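Long-range contacts in alpha-l-arabinofuranosidase (Gibberella zeae, PDB 2W5O), which catalyses the hydrolysis of alpha-L-arabinofuranosidic linkages, probably trimming arabinan chains from their ends: residues Q27-R32 / T321-S326; Q181-Q186 / G211-A216; I224-Y229 / F243-R248. All coordinates share one frame; numbering follows the deposited sequence.

In the fold
Six four-stranded antiparallel sheets make a six-bladed beta-propeller, one blade closed by strand 11-17 joining the last three strands, and the three contacts join parts of it around a bound arabinofuranose. Contact 1 brings strand 28-35, early in the chain, against the turn before strand 326-330, and the sequence of contacts 2 and 3 lies between these ends. Contact 2 crosses from strand 182-188 to strand 209-217 of the next sheet; contact 3, following it, joins strands 223-230 and 245-250 of that second sheet. The centres of contacts 2 and 3 are about 9 Å apart, and each lies about 18 Å from that of contact 1. All three reach the same sugar, so residues remote in sequence build one pocket.

Contact 1: residues Q27-R32 / T321-S326; sequences QVLYAR and TAYTRS. With AHR (alpha-L-arabinofuranose), chain B.
Y323 stands against L29, its CG anti to the backbone N (chi1 -174°), and runs from there toward the sugar. Its CB meets L29 CD1, its ring CD2 lies 3.7 Å from L29 CD2, and CE2 comes near both that methyl and Y30 CD1. Beyond the apolar part, OH ends 3.1 Å from O4, the ring oxygen of the arabinofuranose. Tyrosine suits this place because its ring packs on leucine while its hydroxyl reaches a polar ligand. The next residue, T324, splits its two branches between different partners. CG2 sits over one face of the Y30 ring, 3.8 Å from its centroid, in a CH-pi contact. OG1, anti to the backbone N (chi1 -164°), meets R32 instead.

The segments belong to different blades of the six-bladed beta-propeller: Y30 and R32 lie on strand 28-35, while A322 to R325 form a type II beta turn leading into strand 326-330. They run in nearly the same direction, and water takes part in joining their backbones. One water accepts from Y30 N and another from A31 N, and both approach Y323 O.

R32 bends at chi2 to bring its guanidinium edge to T324. NH2 donates to OG1 over 2.9 Å at 160°, and NH1 donates to T324 O over 3.0 Å, in the carbonyl plane. NH1 also reaches T324 OG1 and, within its own strand, A31 O, while NE bonds to Q89 OE1. These bonds hold the buried guanidinium at a fixed rotation, and arginine supplies the several N-H groups they require. S326 OG, 2.9 Å from A31 O, also has M340 O within reach, more acceptors than its single proton can serve.

Contact 2: residues Q181-Q186 / G211-A216; sequences QKLVHQ and GMPTVA. With AHR (alpha-L-arabinofuranose), chain B.
Q181 brings its amide to the backbone of G211, NE2 coming within 3.5 Å of CA, and at the same time reads two hydroxyls of the arabinofuranose. OE1 accepts from the sugar's O3 over 2.7 Å, and NE2 donates to its O2 over 2.8 Å at 155°. A carboxamide suits this pair, one end taking a hydroxyl proton and the other giving N-H, and the two bonds fix which way round it lies. CG anti to the backbone N (chi1 -175°) and an extended chain beyond it carry the amide to the sugar. NE2 also bonds to P210 O. G211, without a side chain, lets both the amide and the sugar's O2 come close to its CA.

M212, deposited as selenomethionine, points away from Q181-Q186 and bends at chi3, placing SE 3.2 Å from O1 of the sugar. E156, E228 and Y323 touch the M212 side chain from other parts of the pocket.

Behind this shell, L183 fills the gap between strands. Its CD2 presses on G211 CA at 3.5 Å, tighter than usual for two carbons, and lies 3.8 Å from P213 CD. The branched leucine thus covers both the glycine and P213 CD. S171 OG bonds to M212 N from the neighbouring strand 165-172.

The axes of strands 182-186 and 211-216 approach to 7.3 Å at 37°, with no hydrogen bond between these segments. They belong to successive propeller blades, where L183 also meets Y225 and Y227 of strand 223-230.

Contact 3: residues I224-Y229 / F243-R248; sequences IYVYEY and FPVYYR. With AHR (alpha-L-arabinofuranose), chain B.
Y227 OH is gripped by R248 NE, which donates to it over 3.1 Å, and is hydrogen-bonded to the hydroxyl of Y203. The R248 chain is extended from CG to NE, and its planar guanidinium meets the hydroxyl at its edge. Tyrosine suits this place because its ring packs on Y246, CZ lying 3.8 Å from CB, while its hydroxyl reaches R248 and Y203. Farther along, Y229 turns the edge of its ring toward the face of Y246, a T-shaped pair with centroids 5.0 Å apart and planes at 77°.

V226 CG1 presses tightly on V245 CG1, and E228 runs beside F243, whose CD1 lies 3.6 Å from CD of the carboxylate. E228 OE2 accepts from O1 of the arabinofuranose over 2.6 Å, and S275 N bonds to OE1, helping to hold the group in position.

Reciprocal backbone bonds join Y225 with R248 and Y227 with Y246, and Y229 N reaches P244 O over 2.8 Å. Y225, Y227, Y246 and R248 share one face, V226, E228, V245 and Y247 the other; the antiparallel ladder joins the two central strands of a four-stranded propeller blade and presents E228 to the sugar.

Contact 1: residues Q27-R32 / T321-S326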
loop_
_atom_site.group_PDB
_atom_site.type_symbol
_atom_site.label_atom_id
_atom_site.label_comp_id
_atom_site.label_asym_id
_atom_site.label_seq_id
_atom_site.Cartn_x
_atom_site.Cartn_y
_atom_site.Cartn_z
ATOM N N GLN A 27 -10.263 -12.595 8.140
ATOM C CA GLN A 27 -11.420 -11.761 8.523
ATOM C C GLN A 27 -11.298 -10.359 7.972
ATOM O O GLN A 27 -12.161 -9.916 7.183
ATOM C CB GLN A 27 -11.722 -11.816 10.033
ATOM C CG GLN A 27 -11.837 -13.251 10.554
ATOM C CD GLN A 27 -12.476 -13.320 11.960
ATOM O OE1 GLN A 27 -11.890 -12.875 12.928
ATOM N NE2 GLN A 27 -13.685 -13.906 12.053
ATOM N N VAL A 28 -10.209 -9.700 8.357
ATOM C CA VAL A 28 -9.762 -8.463 7.735
ATOM C C VAL A 28 -8.249 -8.500 7.538
ATOM O O VAL A 28 -7.550 -9.297 8.159
ATOM C CB VAL A 28 -10.128 -7.200 8.559
ATOM C CG1 VAL A 28 -11.610 -7.139 8.814
ATOM C CG2 VAL A 28 -9.353 -7.168 9.839
ATOM N N LEU A 29 -7.767 -7.599 6.682
ATOM C CA LEU A 29 -6.354 -7.476 6.338
ATOM C C LEU A 29 -6.177 -6.271 5.409
ATOM O O LEU A 29 -7.145 -5.832 4.784
ATOM C CB LEU A 29 -5.837 -8.744 5.626
ATOM C CG LEU A 29 -4.323 -9.041 5.546
ATOM C CD1 LEU A 29 -3.688 -9.534 6.861
ATOM C CD2 LEU A 29 -4.021 -10.004 4.425
ATOM N N TYR A 30 -4.923 -5.782 5.316
ATOM C CA TYR A 30 -4.522 -4.839 4.274
ATOM C C TYR A 30 -5.303 -3.516 4.429
ATOM O O TYR A 30 -6.133 -3.160 3.596
ATOM C CB TYR A 30 -4.758 -5.466 2.872
ATOM C CG TYR A 30 -3.801 -5.035 1.759
ATOM C CD1 TYR A 30 -2.926 -5.952 1.186
ATOM C CD2 TYR A 30 -3.813 -3.751 1.271
ATOM C CE1 TYR A 30 -2.098 -5.590 0.161
ATOM C CE2 TYR A 30 -2.962 -3.364 0.233
ATOM C CZ TYR A 30 -2.123 -4.314 -0.315
ATOM O OH TYR A 30 -1.250 -3.980 -1.313
ATOM N N ALA A 31 -5.042 -2.807 5.520
ATOM C CA ALA A 31 -5.699 -1.547 5.788
ATOM C C ALA A 31 -5.042 -0.419 4.982
ATOM O O ALA A 31 -3.819 -0.405 4.757
ATOM C CB ALA A 31 -5.674 -1.235 7.251
ATOM N N ARG A 32 -5.869 0.526 4.557
ATOM C CA ARG A 32 -5.371 1.674 3.806
ATOM C C ARG A 32 -6.135 2.914 4.180
ATOM O O ARG A 32 -7.362 2.883 4.255
ATOM C CB ARG A 32 -5.471 1.418 2.299
ATOM C CG ARG A 32 -4.518 0.344 1.800
ATOM C CD ARG A 32 -3.122 0.973 1.746
ATOM N NE ARG A 32 -2.119 0.130 1.123
ATOM C CZ ARG A 32 -1.380 -0.786 1.756
ATOM N NH1 ARG A 32 -1.542 -1.037 3.060
ATOM N NH2 ARG A 32 -0.461 -1.464 1.074
ATOM N N THR A 321 2.381 -4.499 15.315
ATOM C CA THR A 321 2.804 -5.105 14.044
ATOM C C THR A 321 1.600 -5.625 13.257
ATOM O O THR A 321 0.654 -6.200 13.833
ATOM C CB THR A 321 3.747 -6.267 14.310
ATOM O OG1 THR A 321 4.893 -5.764 15.000
ATOM C CG2 THR A 321 4.185 -6.941 13.010
ATOM N N ALA A 322 1.621 -5.399 11.945
ATOM C CA ALA A 322 0.573 -5.898 11.069
ATOM C C ALA A 322 1.060 -6.003 9.637
ATOM O O ALA A 322 1.909 -5.221 9.198
ATOM C CB ALA A 322 -0.628 -4.974 11.096
ATOM N N TYR A 323 0.473 -6.938 8.901
ATOM C CA TYR A 323 0.748 -7.108 7.443
ATOM C C TYR A 323 0.414 -5.845 6.660
ATOM O O TYR A 323 -0.713 -5.291 6.760
ATOM C CB TYR A 323 -0.076 -8.263 6.878
ATOM C CG TYR A 323 0.247 -8.594 5.444
ATOM C CD1 TYR A 323 1.493 -9.104 5.113
ATOM C CD2 TYR A 323 -0.703 -8.439 4.436
ATOM C CE1 TYR A 323 1.825 -9.445 3.812
ATOM C CE2 TYR A 323 -0.388 -8.794 3.103
ATOM C CZ TYR A 323 0.874 -9.293 2.813
ATOM O OH TYR A 323 1.205 -9.642 1.520
ATOM N N THR A 324 1.417 -5.353 5.939
ATOM C CA THR A 324 1.292 -4.115 5.155
ATOM C C THR A 324 0.714 -2.924 5.920
ATOM O O THR A 324 -0.064 -2.145 5.380
ATOM C CB THR A 324 0.561 -4.357 3.790
ATOM O OG1 THR A 324 0.806 -3.239 2.946
ATOM C CG2 THR A 324 -0.984 -4.624 3.930
ATOM N N ARG A 325 1.125 -2.793 7.180
ATOM C CA ARG A 325 0.655 -1.695 8.047
ATOM C C ARG A 325 0.952 -0.425 7.264
ATOM O O ARG A 325 2.050 -0.278 6.740
ATOM C CB ARG A 325 1.412 -1.690 9.369
ATOM C CG ARG A 325 0.791 -0.828 10.475
ATOM C CD ARG A 325 1.616 -0.921 11.759
ATOM N NE ARG A 325 3.014 -0.541 11.526
ATOM C CZ ARG A 325 3.899 -0.286 12.488
ATOM N NH1 ARG A 325 3.560 -0.425 13.775
ATOM N NH2 ARG A 325 5.144 0.057 12.167
ATOM N N SER A 326 -0.014 0.488 7.218
ATOM C CA SER A 326 0.062 1.640 6.303
ATOM C C SER A 326 0.239 2.957 7.063
ATOM O O SER A 326 0.040 3.010 8.288
ATOM C CB SER A 326 -1.147 1.653 5.361
ATOM O OG SER A 326 -2.348 1.719 6.085
HETATM O O5 AHR B . -0.153 -12.908 -1.549
HETATM C C5 AHR B . 0.382 -11.962 -2.462
HETATM C C4 AHR B . 1.856 -11.955 -2.185
HETATM O O4 AHR B . 2.063 -11.111 -1.041
HETATM C C3 AHR B . 2.601 -11.303 -3.338
HETATM O O3 AHR B . 2.978 -12.295 -4.275
HETATM C C2 AHR B . 3.773 -10.617 -2.630
HETATM O O2 AHR B . 4.080 -9.447 -3.409
HETATM C C1 AHR B . 3.271 -10.350 -1.184
HETATM O O1 AHR B . 4.047 -10.592 0.020
HETATM O O HOH W 1 -3.235 -6.071 7.930
HETATM O O HOH W 2 -2.575 -2.951 6.977
#

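Contact 2: residues Q181-Q186 / G211-A216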
loop_
_atom_site.group_PDB
_atom_site.type_symbol
_atom_site.label_atom_id
_atom_site.label_comp_id
_atom_site.label_asym_id
_atom_site.label_seq_id
_atom_site.Cartn_x
_atom_site.Cartn_y
_atom_site.Cartn_z
ATOM N N GLN A 181 8.176 -13.513 -9.480
ATOM C CA GLN A 181 7.409 -12.254 -9.464
ATOM C C GLN A 181 8.324 -11.077 -9.825
ATOM O O GLN A 181 9.534 -11.117 -9.568
ATOM C CB GLN A 181 6.733 -12.022 -8.092
ATOM C CG GLN A 181 5.816 -10.813 -8.032
ATOM C CD GLN A 181 5.069 -10.837 -6.712
ATOM O OE1 GLN A 181 4.051 -11.527 -6.576
ATOM N NE2 GLN A 181 5.589 -10.124 -5.712
ATOM N N LYS A 182 7.786 -10.022 -10.440
ATOM C CA LYS A 182 8.599 -8.842 -10.644
ATOM C C LYS A 182 7.662 -7.645 -10.450
ATOM O O LYS A 182 6.449 -7.824 -10.291
ATOM C CB LYS A 182 9.170 -8.828 -12.075
ATOM C CG LYS A 182 8.068 -8.672 -13.112
ATOM C CD LYS A 182 8.693 -8.665 -14.518
ATOM C CE LYS A 182 7.629 -8.641 -15.609
ATOM N NZ LYS A 182 8.388 -8.710 -16.908
ATOM N N LEU A 183 8.224 -6.437 -10.436
ATOM C CA LEU A 183 7.456 -5.248 -10.144
ATOM C C LEU A 183 7.389 -4.426 -11.417
ATOM O O LEU A 183 8.411 -4.207 -12.047
ATOM C CB LEU A 183 8.108 -4.450 -9.002
ATOM C CG LEU A 183 8.128 -5.115 -7.636
ATOM C CD1 LEU A 183 9.005 -4.360 -6.616
ATOM C CD2 LEU A 183 6.683 -5.289 -7.129
ATOM N N VAL A 184 6.192 -3.947 -11.743
ATOM C CA VAL A 184 5.927 -3.264 -12.997
ATOM C C VAL A 184 4.957 -2.100 -12.772
ATOM O O VAL A 184 4.384 -1.924 -11.679
ATOM C CB VAL A 184 5.264 -4.227 -14.074
ATOM C CG1 VAL A 184 6.173 -5.417 -14.406
ATOM C CG2 VAL A 184 3.828 -4.658 -13.613
ATOM N N HIS A 185 4.757 -1.305 -13.807
ATOM C CA HIS A 185 3.720 -0.280 -13.779
ATOM C C HIS A 185 3.089 -0.090 -15.158
ATOM O O HIS A 185 3.655 -0.508 -16.166
ATOM C CB HIS A 185 4.266 1.064 -13.281
ATOM C CG HIS A 185 5.069 1.825 -14.294
ATOM N ND1 HIS A 185 6.452 1.875 -14.256
ATOM C CD2 HIS A 185 4.698 2.625 -15.324
ATOM C CE1 HIS A 185 6.898 2.659 -15.226
ATOM N NE2 HIS A 185 5.857 3.126 -15.888
ATOM N N GLN A 186 1.918 0.556 -15.172
ATOM C CA GLN A 186 1.331 1.086 -16.395
ATOM C C GLN A 186 0.954 2.529 -16.114
ATOM O O GLN A 186 0.838 2.938 -14.955
ATOM C CB GLN A 186 0.105 0.258 -16.785
ATOM C CG GLN A 186 0.486 -1.194 -17.194
ATOM C CD GLN A 186 -0.732 -1.978 -17.538
ATOM O OE1 GLN A 186 -1.081 -2.949 -16.860
ATOM N NE2 GLN A 186 -1.429 -1.537 -18.564
ATOM N N GLY A 211 8.292 -7.504 -4.404
ATOM C CA GLY A 211 6.856 -7.237 -4.278
ATOM C C GLY A 211 6.515 -6.013 -3.460
ATOM O O GLY A 211 7.333 -5.501 -2.681
HETATM N N MSE A 212 5.269 -5.573 -3.639
HETATM C CA MSE A 212 4.597 -4.647 -2.725
HETATM C C MSE A 212 5.151 -3.235 -2.831
HETATM O O MSE A 212 5.746 -2.726 -1.888
HETATM C CB MSE A 212 4.611 -5.191 -1.293
HETATM C CG MSE A 212 4.127 -6.655 -1.271
HETATM SE SE MSE A 212 3.624 -7.413 0.455
HETATM C CE MSE A 212 2.011 -6.318 0.618
ATOM N N PRO A 213 4.988 -2.618 -4.006
ATOM C CA PRO A 213 5.570 -1.316 -4.282
ATOM C C PRO A 213 4.789 -0.187 -3.661
ATOM O O PRO A 213 3.563 -0.058 -3.791
ATOM C CB PRO A 213 5.537 -1.220 -5.815
ATOM C CG PRO A 213 4.325 -1.970 -6.183
ATOM C CD PRO A 213 4.210 -3.119 -5.153
ATOM N N THR A 214 5.517 0.646 -2.944
ATOM C CA THR A 214 4.956 1.932 -2.651
ATOM C C THR A 214 6.011 2.992 -2.909
ATOM O O THR A 214 7.204 2.692 -2.938
ATOM C CB THR A 214 4.484 2.058 -1.204
ATOM O OG1 THR A 214 5.607 1.848 -0.311
ATOM C CG2 THR A 214 3.385 1.056 -0.908
ATOM N N VAL A 215 5.554 4.231 -3.060
ATOM C CA VAL A 215 6.401 5.306 -3.574
ATOM C C VAL A 215 6.109 6.616 -2.848
ATOM O O VAL A 215 4.975 6.869 -2.448
ATOM C CB VAL A 215 6.122 5.508 -5.076
ATOM C CG1 VAL A 215 7.121 6.491 -5.690
ATOM C CG2 VAL A 215 6.123 4.164 -5.833
ATOM N N ALA A 216 7.134 7.440 -2.659
ATOM C CA ALA A 216 6.949 8.793 -2.117
ATOM C C ALA A 216 7.893 9.796 -2.757
ATOM O O ALA A 216 9.044 9.458 -3.143
ATOM C CB ALA A 216 7.108 8.812 -0.563
HETATM O O5 AHR B . -0.153 -12.908 -1.549
HETATM C C5 AHR B . 0.382 -11.962 -2.462
HETATM C C4 AHR B . 1.856 -11.955 -2.185
HETATM O O4 AHR B . 2.063 -11.111 -1.041
HETATM C C3 AHR B . 2.601 -11.303 -3.338
HETATM O O3 AHR B . 2.978 -12.295 -4.275
HETATM C C2 AHR B . 3.773 -10.617 -2.630
HETATM O O2 AHR B . 4.080 -9.447 -3.409
HETATM C C1 AHR B . 3.271 -10.350 -1.184
HETATM O O1 AHR B . 4.047 -10.592 0.020
#

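Contact 3: residues I224-Y229 / F243-R248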
loop_
_atom_site.group_PDB
_atom_site.type_symbol
_atom_site.label_atom_id
_atom_site.label_comp_id
_atom_site.label_asym_id
_atom_site.label_seq_id
_atom_site.Cartn_x
_atom_site.Cartn_y
_atom_site.Cartn_z
ATOM N N ILE A 224 11.304 8.058 -3.885
ATOM C CA ILE A 224 11.837 6.821 -3.277
ATOM C C ILE A 224 10.791 5.731 -3.502
ATOM O O ILE A 224 9.604 5.960 -3.335
ATOM C CB ILE A 224 12.205 6.993 -1.753
ATOM C CG1 ILE A 224 12.837 5.700 -1.201
ATOM C CG2 ILE A 224 10.974 7.431 -0.924
ATOM C CD1 ILE A 224 13.419 5.857 0.238
ATOM N N TYR A 225 11.261 4.575 -3.962
ATOM C CA TYR A 225 10.435 3.462 -4.398
ATOM C C TYR A 225 10.797 2.306 -3.456
ATOM O O TYR A 225 11.970 1.926 -3.377
ATOM C CB TYR A 225 10.874 3.102 -5.818
ATOM C CG TYR A 225 10.208 1.876 -6.395
ATOM C CD1 TYR A 225 8.942 1.947 -6.917
ATOM C CD2 TYR A 225 10.876 0.655 -6.461
ATOM C CE1 TYR A 225 8.327 0.819 -7.469
ATOM C CE2 TYR A 225 10.289 -0.465 -7.025
ATOM C CZ TYR A 225 9.016 -0.378 -7.516
ATOM O OH TYR A 225 8.408 -1.482 -8.068
ATOM N N VAL A 226 9.834 1.827 -2.678
ATOM C CA VAL A 226 10.116 0.875 -1.615
ATOM C C VAL A 226 9.370 -0.417 -1.881
ATOM O O VAL A 226 8.260 -0.406 -2.423
ATOM C CB VAL A 226 9.715 1.481 -0.266
ATOM C CG1 VAL A 226 9.868 0.454 0.936
ATOM C CG2 VAL A 226 10.535 2.745 -0.081
ATOM N N TYR A 227 9.989 -1.537 -1.524
ATOM C CA TYR A 227 9.387 -2.834 -1.865
ATOM C C TYR A 227 10.041 -3.915 -0.997
ATOM O O TYR A 227 11.074 -3.659 -0.349
ATOM C CB TYR A 227 9.563 -3.137 -3.360
ATOM C CG TYR A 227 11.011 -3.138 -3.838
ATOM C CD1 TYR A 227 11.760 -4.322 -3.887
ATOM C CD2 TYR A 227 11.651 -1.938 -4.220
ATOM C CE1 TYR A 227 13.122 -4.322 -4.308
ATOM C CE2 TYR A 227 12.991 -1.937 -4.634
ATOM C CZ TYR A 227 13.711 -3.125 -4.688
ATOM O OH TYR A 227 15.017 -3.101 -5.127
ATOM N N GLU A 228 9.436 -5.091 -0.922
ATOM C CA GLU A 228 10.096 -6.177 -0.198
ATOM C C GLU A 228 10.856 -6.971 -1.252
ATOM O O GLU A 228 10.336 -7.211 -2.325
ATOM C CB GLU A 228 9.080 -7.071 0.537
ATOM C CG GLU A 228 8.129 -7.815 -0.378
ATOM C CD GLU A 228 7.083 -8.693 0.371
ATOM O OE1 GLU A 228 6.979 -8.640 1.620
ATOM O OE2 GLU A 228 6.347 -9.440 -0.322
ATOM N N TYR A 229 12.078 -7.377 -0.958
ATOM C CA TYR A 229 12.861 -8.122 -1.926
ATOM C C TYR A 229 12.825 -9.597 -1.521
ATOM O O TYR A 229 13.717 -10.081 -0.789
ATOM C CB TYR A 229 14.289 -7.593 -1.883
ATOM C CG TYR A 229 15.303 -8.234 -2.818
ATOM C CD1 TYR A 229 15.002 -9.358 -3.575
ATOM C CD2 TYR A 229 16.595 -7.719 -2.900
ATOM C CE1 TYR A 229 15.957 -9.948 -4.411
ATOM C CE2 TYR A 229 17.543 -8.282 -3.731
ATOM C CZ TYR A 229 17.217 -9.406 -4.475
ATOM O OH TYR A 229 18.150 -9.970 -5.302
ATOM N N PHE A 243 12.312 -11.571 3.077
ATOM C CA PHE A 243 11.674 -10.454 2.345
ATOM C C PHE A 243 12.177 -9.084 2.871
ATOM O O PHE A 243 11.394 -8.207 3.297
ATOM C CB PHE A 243 10.128 -10.561 2.463
ATOM C CG PHE A 243 9.551 -11.796 1.811
ATOM C CD1 PHE A 243 8.978 -11.727 0.544
ATOM C CD2 PHE A 243 9.580 -13.010 2.461
ATOM C CE1 PHE A 243 8.456 -12.868 -0.062
ATOM C CE2 PHE A 243 9.048 -14.168 1.859
ATOM C CZ PHE A 243 8.492 -14.081 0.599
ATOM N N PRO A 244 13.498 -8.886 2.848
ATOM C CA PRO A 244 13.984 -7.630 3.425
ATOM C C PRO A 244 13.493 -6.433 2.628
ATOM O O PRO A 244 13.228 -6.545 1.433
ATOM C CB PRO A 244 15.514 -7.726 3.267
ATOM C CG PRO A 244 15.742 -8.740 2.200
ATOM C CD PRO A 244 14.580 -9.718 2.280
ATOM N N VAL A 245 13.380 -5.280 3.278
ATOM C CA VAL A 245 12.851 -4.103 2.604
ATOM C C VAL A 245 14.029 -3.416 1.891
ATOM O O VAL A 245 15.081 -3.204 2.489
ATOM C CB VAL A 245 12.173 -3.111 3.604
ATOM C CG1 VAL A 245 11.622 -1.859 2.856
ATOM C CG2 VAL A 245 11.039 -3.824 4.393
ATOM N N TYR A 246 13.840 -3.095 0.615
ATOM C CA TYR A 246 14.848 -2.436 -0.195
ATOM C C TYR A 246 14.149 -1.219 -0.816
ATOM O O TYR A 246 12.909 -1.133 -0.800
ATOM C CB TYR A 246 15.337 -3.371 -1.315
ATOM C CG TYR A 246 16.497 -4.256 -0.950
ATOM C CD1 TYR A 246 16.376 -5.243 0.035
ATOM C CD2 TYR A 246 17.733 -4.103 -1.578
ATOM C CE1 TYR A 246 17.444 -6.054 0.365
ATOM C CE2 TYR A 246 18.810 -4.923 -1.246
ATOM C CZ TYR A 246 18.653 -5.893 -0.285
ATOM O OH TYR A 246 19.723 -6.703 0.029
ATOM N N TYR A 247 14.944 -0.276 -1.317
ATOM C CA TYR A 247 14.421 0.864 -2.018
ATOM C C TYR A 247 15.375 1.350 -3.124
ATOM O O TYR A 247 16.556 0.968 -3.157
ATOM C CB TYR A 247 14.128 1.993 -1.042
ATOM C CG TYR A 247 15.352 2.501 -0.343
ATOM C CD1 TYR A 247 15.991 3.667 -0.770
ATOM C CD2 TYR A 247 15.867 1.836 0.759
ATOM C CE1 TYR A 247 17.111 4.166 -0.110
ATOM C CE2 TYR A 247 17.016 2.312 1.413
ATOM C CZ TYR A 247 17.629 3.473 0.970
ATOM O OH TYR A 247 18.763 3.943 1.624
ATOM N N ARG A 248 14.840 2.187 -4.004
ATOM C CA ARG A 248 15.575 2.815 -5.085
ATOM C C ARG A 248 15.186 4.294 -5.163
ATOM O O ARG A 248 14.122 4.687 -4.686
ATOM C CB ARG A 248 15.251 2.130 -6.433
ATOM C CG ARG A 248 15.650 0.632 -6.436
ATOM C CD ARG A 248 15.233 -0.087 -7.749
ATOM N NE ARG A 248 15.627 -1.490 -7.699
ATOM C CZ ARG A 248 15.935 -2.240 -8.758
ATOM N NH1 ARG A 248 15.915 -1.728 -9.986
ATOM N NH2 ARG A 248 16.280 -3.512 -8.579
HETATM O O5 AHR B . -0.153 -12.908 -1.549
HETATM C C5 AHR B . 0.382 -11.962 -2.462
HETATM C C4 AHR B . 1.856 -11.955 -2.185
HETATM O O4 AHR B . 2.063 -11.111 -1.041
HETATM C C3 AHR B . 2.601 -11.303 -3.338
HETATM O O3 AHR B . 2.978 -12.295 -4.275
HETATM C C2 AHR B . 3.773 -10.617 -2.630
HETATM O O2 AHR B . 4.080 -9.447 -3.409
HETATM C C1 AHR B . 3.271 -10.350 -1.184
HETATM O O1 AHR B . 4.047 -10.592 0.020
#